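Local coordinates for protein ethylbenzene dehydrogenase beta-subunit (Aromatoleum aromaticum, PDB 2IVF) that carries iron-sulfur clusters as the ferredoxin-like beta-subunit of a dehydrogenase complex and probably serves in electron transfer, at residues P157-A162 with G166-R171. Sequence-based numbering, arbitrary orientation.
Sequences PACLAA and GAIYKR. With SF4 (iron/sulfur cluster), chain S.
Leu160 and Cys159 pack against Ile168 in an apolar helix-to-strand contact beside an iron-sulfur cluster. The short helix 158-162 runs back over strand 168-170, with axes 7.5 Å apart at 134°. Ile168 makes the most extensive contact here. Its two branches divide the work. CG2 lies against the helix at Leu160, 3.7 Å from Leu160 CB. The longer branch reaches along the helix to Cys159, where Ile168 CD1 sits 3.8 Å from Cys159 CB. With CG1 anti to the carbonyl carbon (chi1 -64°) and the chain extended beyond it, CD1 reaches the Cys159 carbonyl as well as its CB. The Leu160 and Ile168 side chains meet at a slant. Leu160 CG rests 3.5 Å from Ile168 O, and CD1 continues along the strand backbone to Lys170 N.

No direct hydrogen bond joins the two segments. Water 1 bridges them instead, donating to Leu160 O at 2.9 Å and to Ile168 O at 2.8 Å.

Cys159 binds iron FE2 of the cluster through SG at 2.2 Å. A chi1 of 58° turns SG to the metal and leaves CB against Ile168. Pro157, the N-cap residue, places CB 3.9 Å from cluster sulfur S1. The aliphatic part of Lys170 runs past Pro157. Lys170 NZ is hydrogen-bonded to Gly175 O, Cys154 O and Gln18 OE1. Val177 and Ile199 also touch both Cys159 and Ile168. Ile168 also borders the Fe3-S4 cluster, so this small core touches two clusters. Strand 168-170 pairs antiparallel with 177-179. A cluster-binding cysteine on a short helix, followed by a beta hairpin, is typical of the bacterial ferredoxin-type dicluster fold.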
loop_
_atom_site.group_PDB
_atom_site.type_symbol
_atom_site.label_atom_id
_atom_site.label_comp_id
_atom_site.label_asym_id
_atom_site.label_seq_id
_atom_site.Cartn_x
_atom_site.Cartn_y
_atom_site.Cartn_z
ATOM N N PRO B 157 -27.557 2.145 -22.880
ATOM C CA PRO B 157 -27.298 2.936 -21.677
ATOM C C PRO B 157 -28.552 3.572 -21.110
ATOM O O PRO B 157 -29.318 4.228 -21.842
ATOM C CB PRO B 157 -26.274 3.985 -22.117
ATOM C CG PRO B 157 -26.246 3.959 -23.575
ATOM C CD PRO B 157 -26.937 2.711 -24.082
ATOM N N ALA B 158 -28.780 3.339 -19.826
ATOM C CA ALA B 158 -29.978 3.843 -19.176
ATOM C C ALA B 158 -29.827 5.334 -18.909
ATOM O O ALA B 158 -30.795 6.065 -18.986
ATOM C CB ALA B 158 -30.259 3.093 -17.925
ATOM N N CYS B 159 -28.615 5.757 -18.634
ATOM C CA CYS B 159 -28.290 7.156 -18.413
ATOM C C CYS B 159 -28.717 8.013 -19.587
ATOM O O CYS B 159 -29.387 9.033 -19.424
ATOM C CB CYS B 159 -26.800 7.260 -18.171
ATOM S SG CYS B 159 -25.719 6.621 -19.505
ATOM N N LEU B 160 -28.327 7.600 -20.778
ATOM C CA LEU B 160 -28.694 8.306 -22.009
ATOM C C LEU B 160 -30.188 8.461 -22.200
ATOM O O LEU B 160 -30.681 9.531 -22.597
ATOM C CB LEU B 160 -28.089 7.562 -23.178
ATOM C CG LEU B 160 -28.192 8.143 -24.603
ATOM C CD1 LEU B 160 -27.011 7.515 -25.416
ATOM C CD2 LEU B 160 -29.494 7.848 -25.258
ATOM N N ALA B 161 -30.904 7.370 -21.938
ATOM C CA ALA B 161 -32.359 7.287 -22.086
ATOM C C ALA B 161 -33.051 8.235 -21.130
ATOM O O ALA B 161 -34.038 8.857 -21.474
ATOM C CB ALA B 161 -32.832 5.849 -21.808
ATOM N N ALA B 162 -32.463 8.365 -19.952
ATOM C CA ALA B 162 -33.006 9.155 -18.864
ATOM C C ALA B 162 -32.878 10.680 -19.035
ATOM O O ALA B 162 -33.739 11.405 -18.586
ATOM C CB ALA B 162 -32.323 8.741 -17.550
ATOM N N GLY B 166 -31.029 15.522 -23.436
ATOM C CA GLY B 166 -30.194 14.820 -24.427
ATOM C C GLY B 166 -28.716 15.167 -24.364
ATOM O O GLY B 166 -28.040 15.175 -25.392
ATOM N N ALA B 167 -28.212 15.453 -23.163
ATOM C CA ALA B 167 -26.814 15.795 -22.968
ATOM C C ALA B 167 -25.924 14.559 -23.056
ATOM O O ALA B 167 -24.718 14.694 -23.213
ATOM C CB ALA B 167 -26.580 16.481 -21.625
ATOM N N ILE B 168 -26.486 13.366 -22.904
ATOM C CA ILE B 168 -25.667 12.150 -22.904
ATOM C C ILE B 168 -25.735 11.502 -24.278
ATOM O O ILE B 168 -26.811 11.361 -24.886
ATOM C CB ILE B 168 -26.123 11.151 -21.841
ATOM C CG1 ILE B 168 -25.919 11.748 -20.456
ATOM C CG2 ILE B 168 -25.399 9.756 -21.985
ATOM C CD1 ILE B 168 -26.369 10.862 -19.313
ATOM N N TYR B 169 -24.570 11.108 -24.776
ATOM C CA TYR B 169 -24.514 10.438 -26.054
ATOM C C TYR B 169 -23.504 9.318 -26.050
ATOM O O TYR B 169 -22.647 9.237 -25.164
ATOM C CB TYR B 169 -24.188 11.404 -27.187
ATOM C CG TYR B 169 -22.852 12.076 -27.067
ATOM C CD1 TYR B 169 -22.682 13.179 -26.229
ATOM C CD2 TYR B 169 -21.746 11.621 -27.789
ATOM C CE1 TYR B 169 -21.473 13.810 -26.124
ATOM C CE2 TYR B 169 -20.530 12.255 -27.688
ATOM C CZ TYR B 169 -20.390 13.344 -26.859
ATOM O OH TYR B 169 -19.169 13.977 -26.754
ATOM N N LYS B 170 -23.652 8.432 -27.029
ATOM C CA LYS B 170 -22.771 7.276 -27.150
ATOM C C LYS B 170 -22.076 7.442 -28.478
ATOM O O LYS B 170 -22.739 7.527 -29.511
ATOM C CB LYS B 170 -23.574 5.995 -27.168
ATOM C CG LYS B 170 -22.727 4.729 -27.114
ATOM C CD LYS B 170 -23.627 3.498 -26.914
ATOM C CE LYS B 170 -22.821 2.166 -27.035
ATOM N NZ LYS B 170 -21.806 1.990 -25.953
ATOM N N ARG B 171 -20.763 7.522 -28.435
ATOM C CA ARG B 171 -19.967 7.678 -29.632
ATOM C C ARG B 171 -20.177 6.487 -30.540
ATOM O O ARG B 171 -20.119 5.344 -30.097
ATOM C CB ARG B 171 -18.523 7.807 -29.260
ATOM C CG ARG B 171 -18.105 9.199 -28.811
ATOM C CD ARG B 171 -16.664 9.435 -29.179
ATOM N NE ARG B 171 -16.517 9.497 -30.639
ATOM C CZ ARG B 171 -16.352 10.610 -31.345
ATOM N NH1 ARG B 171 -16.328 11.798 -30.757
ATOM N NH2 ARG B 171 -16.238 10.534 -32.672
HETATM FE FE1 SF4 S . -24.319 3.695 -16.265
HETATM FE FE2 SF4 S . -24.653 4.914 -18.573
HETATM FE FE3 SF4 S . -24.061 2.235 -18.510
HETATM FE FE4 SF4 S . -22.131 4.052 -17.807
HETATM S S1 SF4 S . -23.117 3.798 -19.884
HETATM S S2 SF4 S . -22.725 2.133 -16.670
HETATM S S3 SF4 S . -23.390 5.682 -16.863
HETATM S S4 SF4 S . -26.002 3.231 -17.766
HETATM O O HOH W 1 -29.256 11.795 -23.646
#